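Local structure of tryptophan synthase alpha chain (Campylobacter jejuni, 3THA) at residues 5-10 and 90-95; 148-153 and 184-189; 168-173 and 188-193; 202-207 and 215-220. The protein probably catalyses, as the alpha subunit of tryptophan synthase, the aldol cleavage of indoleglycerol phosphate to indole and glyceraldehyde 3-phosphate. One frame throughout, in Å; residues are numbered along the deposited sequence.

How the contacts relate
Contacts 2, 3 and 4 lie close together on one flank of the TIM barrel, whereas contact 1 sits apart. Contacts 2 and 3 share helix 180-195, with Gln188 and Asp189 in both, and their centres are about 4 Å apart. Contact 4 is centred about 9 Å from contact 3; their strands are neighbours in the sheet, joined by Ile168 O to Phe203 N and Phe203 O to Leu170 N, each 3.1 Å. The centres of contacts 1 and 4 are about 17 Å apart, across the barrel. Contact 1 lies nearest the predicted proton acceptor Glu46: from its side chain to those of Val92, Leu170 and Val204 is about 4, 11 and 10 Å.

Contact 1 of 4, residues 5-10 and 90-95; sequences VDFRKF and ALVFMV
One face of the Phe10 ring carries the methyl group of Ala90, while the ring of Phe7 meets Val92 at its edge. Ala90 CB stands 3.9 Å from the centroid of the Phe10 ring and only 19° off its normal, a CH-pi contact displaced toward the CD2-CE2 side. In the plane of the same ring, at its edge, is the carbonyl O of Phe7, which accepts a backbone bond from Phe10 N within the short 3-10 turn. The Phe7 ring has Val5 CG1 over one face, 3.8 Å above the plane, and at its rim Phe7 CZ touches Val92 CG2 at 4.0 Å; Ala90 CB reaches Phe7 CE1 more loosely and obliquely. The turn precedes the first strand of the TIM barrel, and its aromatic side chains pack on the start of the third strand, 90-94, with Phe7 also reaching Ile44, Cys118 and, edge-to-face, Phe167. The cluster lies at the N-terminal end of the barrel strands, where it probably helps to close the bottom of the barrel. Phe10 CG is anti to its own carbonyl carbon (chi1 -79°), a setting that lays the ring over the methyl of Ala90. In Val92 it is the branch anti to the carbonyl carbon, CG2, that receives Phe7; the Val92 side chain also lies about 4 Å from that of Glu46, the predicted proton acceptor. On the outer side of the turn, Lys9 NZ forms a 2.9 Å salt bridge with Asp6 OD1, approaching from above the carboxylate plane.

Contact 2 of 4, residues 148-153 and 184-189; sequences VSVTTP and EAILQD
Val150 is the residue through which segment 148-153 meets helix 180-195, and the residues on its two sides shape the loop that presents it. Val148 ends its barrel strand, bonded through its backbone to Tyr169 and Leu171 of the neighbouring strand segment. At Ser149 the chain leaves the sheet: Ser149 N donates a fairly straight bond to Thr152 OG1, 3.1 Å long with an angle of 167° at the hydrogen, and the return bond from Thr152 N to Ser149 O is weak. These two links close a type I beta turn with Val150 and Thr151 at its corners, and Val150 is turned toward the helix. Its two methyl groups divide the work. CG1, anti to the backbone N (chi1 159°), meets Ile186 CG2 at 3.2 Å, shorter than a normal methyl contact, so the exact spacing is doubtful, although the two groups clearly touch. CG2 instead meets Leu187, touching CD2 at 3.8 Å and CG at 4.1 Å. Both helix side chains cross that of Val150 at about a right angle, so branched ends meet rather than run alongside. Leu187 also touches Leu170 of the barrel wall and Val220 in the loop after helix 212-217. Thr151 packs against Asp70 of the second subunit, and Ser149 on Asp53 of that subunit. Pro153 then occupies the N-cap position of helix 154-161. The loop follows a strand and leads into a helix, the beta-alpha connection found at the C-terminal ends of the strands in a TIM barrel, here resting on the helix of the next unit.

Contact 3 of 4, residues 168-173 and 188-193; sequences IYLLAS and QDKVKE
Strand 168-171 and helix 180-195 are the first two elements of a beta-alpha-beta crossover that strand 202-205 completes, one of the repeating units of the TIM barrel. Their contact is made by the outward-facing Leu170, which meets the helix through both ends of its fork. Leu170 CD2 touches Val191 CG2 at 3.8 Å, the one side chain lying crosswise to the other. Leu170 CD1 takes the other direction and meets the aliphatic part of Lys190 at CG, 4.2 Å away. The bond from CA to CB of Leu170 already points to the helix; a first torsion of -175° then swings CG to the far side from the backbone nitrogen and spreads the terminal carbons over Lys190 and Val191. Val148 of the preceding strand lies beside Leu170. The methyl of Val191 that does the touching is the one anti to its carbonyl carbon; the same residue also packs on Ala221 beyond the crossover. Lys190 plays two roles. Near its root its CG packs against Leu170, but a bend at chi2 (66°) turns the rest of the chain away toward the loop after strand 143-148. The buried ammonium is held there by two oxygens: the backbone O of Thr152, to which it is hydrogen-bonded, and the carboxylate of Glu193, one turn further along the helix. In the salt bridge with Glu193, Lys190 NZ stands 2.7 Å from OE1 and approaches from above the carboxylate plane, 36° out of it.

Contact 4 of 4, residues 202-207 and 215-220; sequences IFVGFG and KRMRKV
Val204 faces helix 212-217 and the residues just after it, and each arm of its branched side chain finds a different partner. Both partners lie nearly perpendicular to it. Val204 CG1, the arm trans to the main-chain nitrogen (chi1 -169°), meets the selenium of Met217, a selenomethionine in this structure, with 4.1 Å between CG1 and SE. Val204 CG2 meets Val220 CG1 at 4.0 Å. The selenium comes to the valine because the Met217 chain bends at chi2 (-68°). Met217 and Val220 are held one turn apart by the bond from Val220 N to Met217 O, 3.1 Å. Ala172 and Ala221 also touch Val204, and Val224 of the next strand touches Met217. Strand 202-205 is the seventh of the TIM barrel, and the contact joins it to the helix that leads on to the eighth. Beyond the strand, Phe206 turns to the second subunit, where it makes a cation-pi contact with its Lys66. Across the two segments only aliphatic carbon and selenium meet, so cohesion here rests on dispersion and on the exclusion of water, with shape rather than directed bonds setting the fit.

Contact 1 of 4, residues 5-10 and 90-95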
# COMPACT_ATOMS: atom_id res chain seq x y z
N VAL B 5 9.16 13.68 -21.92
CA VAL B 5 7.97 13.27 -22.66
C VAL B 5 6.83 14.30 -22.54
O VAL B 5 6.55 14.79 -21.44
CB VAL B 5 7.57 11.77 -22.36
CG1 VAL B 5 6.05 11.56 -22.22
CG2 VAL B 5 8.21 10.81 -23.42
N ASP B 6 6.23 14.69 -23.66
CA ASP B 6 5.00 15.47 -23.60
C ASP B 6 3.84 14.50 -23.68
O ASP B 6 3.61 13.89 -24.72
CB ASP B 6 4.93 16.51 -24.72
CG ASP B 6 3.58 17.22 -24.79
OD1 ASP B 6 3.48 18.27 -25.47
OD2 ASP B 6 2.60 16.75 -24.18
N PHE B 7 3.12 14.37 -22.57
CA PHE B 7 2.09 13.36 -22.48
C PHE B 7 0.91 13.61 -23.39
O PHE B 7 0.23 12.66 -23.82
CB PHE B 7 1.60 13.21 -21.05
CG PHE B 7 2.27 12.11 -20.29
CD1 PHE B 7 1.79 10.82 -20.35
CD2 PHE B 7 3.40 12.37 -19.54
CE1 PHE B 7 2.43 9.80 -19.62
CE2 PHE B 7 4.04 11.35 -18.81
CZ PHE B 7 3.55 10.09 -18.83
N ARG B 8 0.65 14.88 -23.67
CA ARG B 8 -0.46 15.25 -24.53
C ARG B 8 -0.33 14.65 -25.93
O ARG B 8 -1.29 14.73 -26.77
CB ARG B 8 -0.59 16.76 -24.59
CG ARG B 8 -1.49 17.28 -23.53
CD ARG B 8 -2.23 18.56 -23.95
NE ARG B 8 -2.99 19.03 -22.80
CZ ARG B 8 -2.44 19.60 -21.73
NH1 ARG B 8 -1.11 19.80 -21.66
NH2 ARG B 8 -3.21 19.95 -20.73
N LYS B 9 0.85 14.08 -26.19
CA LYS B 9 1.15 13.39 -27.46
C LYS B 9 0.70 11.92 -27.50
O LYS B 9 0.89 11.24 -28.51
CB LYS B 9 2.64 13.50 -27.82
CG LYS B 9 2.93 14.64 -28.82
CD LYS B 9 4.29 15.30 -28.59
CE LYS B 9 4.24 16.76 -29.07
NZ LYS B 9 4.77 17.68 -28.00
N PHE B 10 0.08 11.46 -26.41
CA PHE B 10 -0.24 10.05 -26.24
C PHE B 10 -1.72 9.74 -26.24
O PHE B 10 -2.11 8.58 -26.10
CB PHE B 10 0.43 9.52 -24.97
CG PHE B 10 1.89 9.22 -25.15
CD1 PHE B 10 2.85 10.19 -24.86
CD2 PHE B 10 2.30 7.99 -25.67
CE1 PHE B 10 4.21 9.92 -25.07
CE2 PHE B 10 3.66 7.72 -25.86
CZ PHE B 10 4.62 8.69 -25.56
N ALA B 90 2.60 4.73 -23.99
CA ALA B 90 3.47 5.18 -22.91
C ALA B 90 3.54 4.16 -21.79
O ALA B 90 2.49 3.70 -21.28
CB ALA B 90 3.02 6.54 -22.36
N LEU B 91 4.77 3.85 -21.37
CA LEU B 91 5.05 2.98 -20.25
C LEU B 91 5.55 3.76 -19.02
O LEU B 91 6.50 4.54 -19.10
CB LEU B 91 6.04 1.90 -20.68
CG LEU B 91 5.57 1.04 -21.86
CD1 LEU B 91 6.64 0.04 -22.28
CD2 LEU B 91 4.23 0.31 -21.54
N VAL B 92 4.87 3.56 -17.90
CA VAL B 92 5.14 4.27 -16.66
C VAL B 92 5.30 3.25 -15.52
O VAL B 92 4.40 2.43 -15.27
CB VAL B 92 3.97 5.26 -16.33
CG1 VAL B 92 4.08 5.78 -14.90
CG2 VAL B 92 4.01 6.43 -17.29
N PHE B 93 6.44 3.27 -14.83
CA PHE B 93 6.59 2.48 -13.63
C PHE B 93 5.77 3.04 -12.50
O PHE B 93 5.70 4.25 -12.30
CB PHE B 93 8.03 2.39 -13.20
CG PHE B 93 8.79 1.29 -13.85
CD1 PHE B 93 8.21 0.04 -14.04
CD2 PHE B 93 10.09 1.49 -14.25
CE1 PHE B 93 8.91 -0.99 -14.64
CE2 PHE B 93 10.82 0.46 -14.88
CZ PHE B 93 10.23 -0.77 -15.06
N MSE B 94 5.14 2.16 -11.76
CA MSE B 94 4.62 2.50 -10.46
C MSE B 94 5.21 1.43 -9.56
O MSE B 94 4.83 0.29 -9.63
CB MSE B 94 3.11 2.51 -10.48
CG MSE B 94 2.44 2.64 -9.16
SE MSE B 94 0.71 3.46 -9.56
CE MSE B 94 -0.16 3.27 -7.90
N VAL B 95 6.19 1.80 -8.75
CA VAL B 95 6.86 0.91 -7.82
C VAL B 95 7.04 1.64 -6.49
O VAL B 95 7.07 2.85 -6.45
CB VAL B 95 8.29 0.51 -8.33
CG1 VAL B 95 8.21 -0.38 -9.55
CG2 VAL B 95 9.12 1.73 -8.65

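Contact 2 of 4, residues 148-153 and 184-189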
# COMPACT_ATOMS: atom_id res chain seq x y z
N VAL B 148 -1.60 14.79 -6.10
CA VAL B 148 -2.34 15.74 -5.27
C VAL B 148 -3.72 15.16 -4.97
O VAL B 148 -4.18 14.31 -5.72
CB VAL B 148 -2.43 17.17 -5.90
CG1 VAL B 148 -1.18 17.50 -6.69
CG2 VAL B 148 -3.65 17.34 -6.76
N SER B 149 -4.34 15.60 -3.86
CA SER B 149 -5.71 15.22 -3.52
C SER B 149 -6.61 16.40 -3.59
O SER B 149 -6.17 17.56 -3.74
CB SER B 149 -5.76 14.75 -2.09
OG SER B 149 -4.70 13.86 -1.86
N VAL B 150 -7.88 16.13 -3.40
CA VAL B 150 -8.89 17.15 -3.35
C VAL B 150 -8.66 18.05 -2.13
O VAL B 150 -9.07 19.21 -2.11
CB VAL B 150 -10.31 16.49 -3.39
CG1 VAL B 150 -11.39 17.42 -2.85
CG2 VAL B 150 -10.67 16.09 -4.81
N THR B 151 -7.96 17.52 -1.13
CA THR B 151 -7.79 18.22 0.15
C THR B 151 -6.44 18.89 0.32
O THR B 151 -6.23 19.59 1.30
CB THR B 151 -7.85 17.22 1.32
OG1 THR B 151 -6.93 16.17 1.04
CG2 THR B 151 -9.25 16.65 1.50
N THR B 152 -5.50 18.61 -0.57
CA THR B 152 -4.17 19.20 -0.48
C THR B 152 -4.35 20.68 -0.56
O THR B 152 -5.04 21.13 -1.46
CB THR B 152 -3.25 18.77 -1.62
OG1 THR B 152 -3.12 17.35 -1.62
CG2 THR B 152 -1.87 19.36 -1.43
N PRO B 153 -3.80 21.43 0.42
CA PRO B 153 -3.90 22.90 0.49
C PRO B 153 -3.56 23.61 -0.80
O PRO B 153 -2.64 23.20 -1.51
CB PRO B 153 -2.88 23.26 1.57
CG PRO B 153 -2.93 22.10 2.52
CD PRO B 153 -3.16 20.87 1.63
N GLU B 184 -18.12 14.71 -7.19
CA GLU B 184 -17.81 15.02 -8.59
C GLU B 184 -17.46 16.50 -8.79
O GLU B 184 -16.32 16.82 -9.08
CB GLU B 184 -18.94 14.61 -9.50
CG GLU B 184 -18.61 14.75 -10.96
CD GLU B 184 -19.63 14.06 -11.85
OE1 GLU B 184 -20.29 14.76 -12.65
OE2 GLU B 184 -19.79 12.81 -11.75
N ALA B 185 -18.43 17.41 -8.60
CA ALA B 185 -18.17 18.88 -8.68
C ALA B 185 -16.97 19.42 -7.87
O ALA B 185 -16.25 20.32 -8.31
CB ALA B 185 -19.45 19.67 -8.35
N ILE B 186 -16.74 18.85 -6.69
CA ILE B 186 -15.55 19.18 -5.92
C ILE B 186 -14.29 18.98 -6.75
O ILE B 186 -13.37 19.83 -6.72
CB ILE B 186 -15.47 18.33 -4.67
CG1 ILE B 186 -16.72 18.54 -3.82
CG2 ILE B 186 -14.20 18.66 -3.90
CD1 ILE B 186 -16.75 17.79 -2.52
N LEU B 187 -14.25 17.87 -7.49
CA LEU B 187 -13.10 17.49 -8.30
C LEU B 187 -12.85 18.48 -9.42
O LEU B 187 -11.71 18.90 -9.65
CB LEU B 187 -13.29 16.08 -8.92
CG LEU B 187 -12.87 14.89 -8.06
CD1 LEU B 187 -13.74 13.70 -8.39
CD2 LEU B 187 -11.39 14.57 -8.25
N GLN B 188 -13.91 18.84 -10.13
CA GLN B 188 -13.82 19.88 -11.12
C GLN B 188 -13.31 21.21 -10.54
O GLN B 188 -12.65 21.98 -11.25
CB GLN B 188 -15.16 20.08 -11.82
CG GLN B 188 -15.37 19.15 -13.01
CD GLN B 188 -16.74 19.30 -13.64
OE1 GLN B 188 -17.76 19.37 -12.95
NE2 GLN B 188 -16.78 19.34 -14.96
N ASP B 189 -13.60 21.45 -9.25
CA ASP B 189 -13.00 22.60 -8.55
C ASP B 189 -11.52 22.42 -8.38
O ASP B 189 -10.75 23.34 -8.65
CB ASP B 189 -13.60 22.82 -7.16
CG ASP B 189 -14.69 23.87 -7.16
OD1 ASP B 189 -15.61 23.79 -8.02
OD2 ASP B 189 -14.63 24.78 -6.31

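Contact 3 of 4, residues 168-173 and 188-193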
# COMPACT_ATOMS: atom_id res chain seq x y z
N ILE B 168 -0.28 15.56 -13.77
CA ILE B 168 -0.62 15.61 -12.37
C ILE B 168 -1.55 14.45 -12.07
O ILE B 168 -2.50 14.20 -12.82
CB ILE B 168 -1.30 16.94 -11.96
CG1 ILE B 168 -0.54 18.14 -12.54
CG2 ILE B 168 -1.39 17.03 -10.42
CD1 ILE B 168 0.90 18.20 -12.12
N TYR B 169 -1.24 13.74 -10.98
CA TYR B 169 -2.03 12.61 -10.56
C TYR B 169 -2.93 13.16 -9.49
O TYR B 169 -2.51 13.29 -8.33
CB TYR B 169 -1.12 11.54 -9.98
CG TYR B 169 -1.70 10.12 -9.92
CD1 TYR B 169 -2.97 9.86 -9.41
CD2 TYR B 169 -0.94 9.02 -10.36
CE1 TYR B 169 -3.50 8.58 -9.36
CE2 TYR B 169 -1.48 7.71 -10.34
CZ TYR B 169 -2.74 7.51 -9.81
OH TYR B 169 -3.28 6.23 -9.73
N LEU B 170 -4.15 13.51 -9.88
CA LEU B 170 -5.22 13.89 -8.96
C LEU B 170 -5.97 12.68 -8.36
O LEU B 170 -6.81 12.07 -9.02
CB LEU B 170 -6.22 14.82 -9.64
CG LEU B 170 -7.28 15.34 -8.66
CD1 LEU B 170 -6.67 15.89 -7.31
CD2 LEU B 170 -8.16 16.38 -9.28
N LEU B 171 -5.69 12.36 -7.10
CA LEU B 171 -6.46 11.34 -6.42
C LEU B 171 -7.87 11.85 -6.25
O LEU B 171 -8.11 13.06 -6.23
CB LEU B 171 -5.85 10.97 -5.07
CG LEU B 171 -4.40 10.52 -5.19
CD1 LEU B 171 -3.78 10.28 -3.85
CD2 LEU B 171 -4.30 9.28 -6.02
N ALA B 172 -8.81 10.93 -6.20
CA ALA B 172 -10.19 11.27 -6.03
C ALA B 172 -10.49 10.90 -4.58
O ALA B 172 -9.77 10.08 -3.99
CB ALA B 172 -11.03 10.49 -7.00
N SER B 173 -11.47 11.56 -4.00
CA SER B 173 -11.82 11.30 -2.62
C SER B 173 -13.09 10.52 -2.61
O SER B 173 -13.86 10.55 -3.59
CB SER B 173 -12.09 12.60 -1.89
OG SER B 173 -10.96 13.43 -1.96
N GLN B 188 -13.91 18.84 -10.13
CA GLN B 188 -13.82 19.88 -11.12
C GLN B 188 -13.31 21.21 -10.54
O GLN B 188 -12.65 21.98 -11.25
CB GLN B 188 -15.16 20.08 -11.82
CG GLN B 188 -15.37 19.15 -13.01
CD GLN B 188 -16.74 19.30 -13.64
OE1 GLN B 188 -17.76 19.37 -12.95
NE2 GLN B 188 -16.78 19.34 -14.96
N ASP B 189 -13.60 21.45 -9.25
CA ASP B 189 -13.00 22.60 -8.55
C ASP B 189 -11.52 22.42 -8.38
O ASP B 189 -10.75 23.34 -8.65
CB ASP B 189 -13.60 22.82 -7.16
CG ASP B 189 -14.69 23.87 -7.16
OD1 ASP B 189 -15.61 23.79 -8.02
OD2 ASP B 189 -14.63 24.78 -6.31
N LYS B 190 -11.10 21.23 -7.96
CA LYS B 190 -9.68 21.02 -7.72
C LYS B 190 -8.87 21.08 -9.03
O LYS B 190 -7.76 21.65 -9.07
CB LYS B 190 -9.43 19.74 -6.93
CG LYS B 190 -8.04 19.68 -6.31
CD LYS B 190 -7.95 20.78 -5.24
CE LYS B 190 -6.67 20.69 -4.45
NZ LYS B 190 -6.68 21.65 -3.36
N VAL B 191 -9.44 20.53 -10.10
CA VAL B 191 -8.86 20.62 -11.45
C VAL B 191 -8.64 22.06 -11.92
O VAL B 191 -7.51 22.41 -12.29
CB VAL B 191 -9.74 19.82 -12.46
CG1 VAL B 191 -9.49 20.26 -13.89
CG2 VAL B 191 -9.52 18.31 -12.28
N LYS B 192 -9.69 22.87 -11.89
CA LYS B 192 -9.59 24.30 -12.14
C LYS B 192 -8.42 24.94 -11.36
O LYS B 192 -7.61 25.69 -11.92
CB LYS B 192 -10.91 24.97 -11.75
CG LYS B 192 -11.09 26.42 -12.31
CD LYS B 192 -12.42 27.04 -11.98
CE LYS B 192 -12.83 27.96 -13.13
NZ LYS B 192 -13.71 29.11 -12.75
N GLU B 193 -8.32 24.62 -10.07
CA GLU B 193 -7.30 25.16 -9.21
C GLU B 193 -5.91 24.78 -9.71
O GLU B 193 -5.03 25.63 -9.83
CB GLU B 193 -7.54 24.68 -7.76
CG GLU B 193 -6.48 25.09 -6.77
CD GLU B 193 -6.77 24.65 -5.36
OE1 GLU B 193 -5.99 23.87 -4.81
OE2 GLU B 193 -7.77 25.11 -4.77

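Contact 4 of 4, residues 202-207 and 215-220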
# COMPACT_ATOMS: atom_id res chain seq x y z
N ILE B 202 -3.94 16.60 -16.48
CA ILE B 202 -4.45 16.14 -15.20
C ILE B 202 -5.26 14.86 -15.43
O ILE B 202 -6.15 14.83 -16.28
CB ILE B 202 -5.29 17.26 -14.50
CG1 ILE B 202 -4.45 18.56 -14.46
CG2 ILE B 202 -5.72 16.85 -13.06
CD1 ILE B 202 -5.22 19.83 -14.25
N PHE B 203 -4.86 13.80 -14.74
CA PHE B 203 -5.48 12.48 -14.80
C PHE B 203 -5.98 12.09 -13.42
O PHE B 203 -5.24 12.18 -12.45
CB PHE B 203 -4.47 11.39 -15.25
CG PHE B 203 -3.78 11.65 -16.58
CD1 PHE B 203 -4.32 12.47 -17.55
CD2 PHE B 203 -2.59 11.01 -16.87
CE1 PHE B 203 -3.66 12.69 -18.76
CE2 PHE B 203 -1.91 11.23 -18.09
CZ PHE B 203 -2.44 12.07 -19.03
N VAL B 204 -7.24 11.65 -13.34
CA VAL B 204 -7.84 11.25 -12.08
C VAL B 204 -7.90 9.74 -11.90
O VAL B 204 -8.45 9.04 -12.74
CB VAL B 204 -9.25 11.78 -11.92
CG1 VAL B 204 -9.70 11.57 -10.49
CG2 VAL B 204 -9.34 13.25 -12.27
N GLY B 205 -7.35 9.26 -10.78
CA GLY B 205 -7.37 7.86 -10.41
C GLY B 205 -7.75 7.61 -8.96
O GLY B 205 -7.75 8.55 -8.13
N PHE B 206 -8.04 6.34 -8.66
CA PHE B 206 -8.58 5.84 -7.35
C PHE B 206 -10.11 5.73 -7.31
O PHE B 206 -10.82 6.73 -7.33
CB PHE B 206 -8.05 6.58 -6.08
CG PHE B 206 -8.49 5.91 -4.78
CD1 PHE B 206 -7.65 5.02 -4.13
CD2 PHE B 206 -9.77 6.14 -4.25
CE1 PHE B 206 -8.07 4.36 -2.97
CE2 PHE B 206 -10.20 5.50 -3.08
CZ PHE B 206 -9.36 4.60 -2.44
N GLY B 207 -10.61 4.48 -7.26
CA GLY B 207 -12.04 4.23 -7.08
C GLY B 207 -12.75 3.82 -8.35
O GLY B 207 -13.77 3.13 -8.31
N LYS B 215 -16.91 7.16 -18.02
CA LYS B 215 -17.42 8.16 -18.95
C LYS B 215 -17.76 9.47 -18.21
O LYS B 215 -17.90 10.52 -18.84
CB LYS B 215 -18.59 7.62 -19.79
CG LYS B 215 -18.15 6.99 -21.12
CD LYS B 215 -19.33 6.42 -21.91
CE LYS B 215 -18.90 6.09 -23.35
NZ LYS B 215 -19.53 4.86 -23.95
N ARG B 216 -17.84 9.40 -16.89
CA ARG B 216 -18.12 10.60 -16.10
C ARG B 216 -16.84 11.31 -15.66
O ARG B 216 -16.70 12.53 -15.80
CB ARG B 216 -19.07 10.32 -14.93
CG ARG B 216 -18.46 9.68 -13.69
CD ARG B 216 -19.34 9.94 -12.46
NE ARG B 216 -20.60 9.19 -12.48
CZ ARG B 216 -20.88 8.19 -11.65
NH1 ARG B 216 -20.00 7.84 -10.70
NH2 ARG B 216 -22.04 7.54 -11.75
N MSE B 217 -15.88 10.54 -15.16
CA MSE B 217 -14.56 11.06 -14.87
C MSE B 217 -13.93 11.68 -16.12
O MSE B 217 -13.03 12.52 -16.00
CB MSE B 217 -13.67 9.93 -14.35
CG MSE B 217 -13.99 9.51 -12.93
SE MSE B 217 -13.55 10.91 -11.61
CE MSE B 217 -14.35 10.03 -10.04
N ARG B 218 -14.42 11.28 -17.30
CA ARG B 218 -13.92 11.80 -18.57
C ARG B 218 -14.22 13.28 -18.79
O ARG B 218 -13.54 13.93 -19.58
CB ARG B 218 -14.46 11.00 -19.76
CG ARG B 218 -13.67 9.73 -20.07
CD ARG B 218 -14.06 9.12 -21.43
NE ARG B 218 -13.13 8.05 -21.75
CZ ARG B 218 -13.45 6.79 -22.01
NH1 ARG B 218 -14.72 6.39 -22.07
NH2 ARG B 218 -12.46 5.93 -22.25
N LYS B 219 -15.23 13.81 -18.10
CA LYS B 219 -15.50 15.24 -18.21
C LYS B 219 -14.97 16.03 -17.03
O LYS B 219 -15.35 17.18 -16.81
CB LYS B 219 -16.99 15.54 -18.46
CG LYS B 219 -18.00 14.66 -17.73
CD LYS B 219 -19.05 14.22 -18.74
CE LYS B 219 -20.05 13.22 -18.17
NZ LYS B 219 -20.74 12.44 -19.26
N VAL B 220 -14.07 15.41 -16.28
CA VAL B 220 -13.56 16.03 -15.08
C VAL B 220 -12.22 16.64 -15.43
O VAL B 220 -11.97 17.79 -15.12
CB VAL B 220 -13.46 15.01 -13.92
CG1 VAL B 220 -12.55 15.50 -12.83
CG2 VAL B 220 -14.85 14.71 -13.38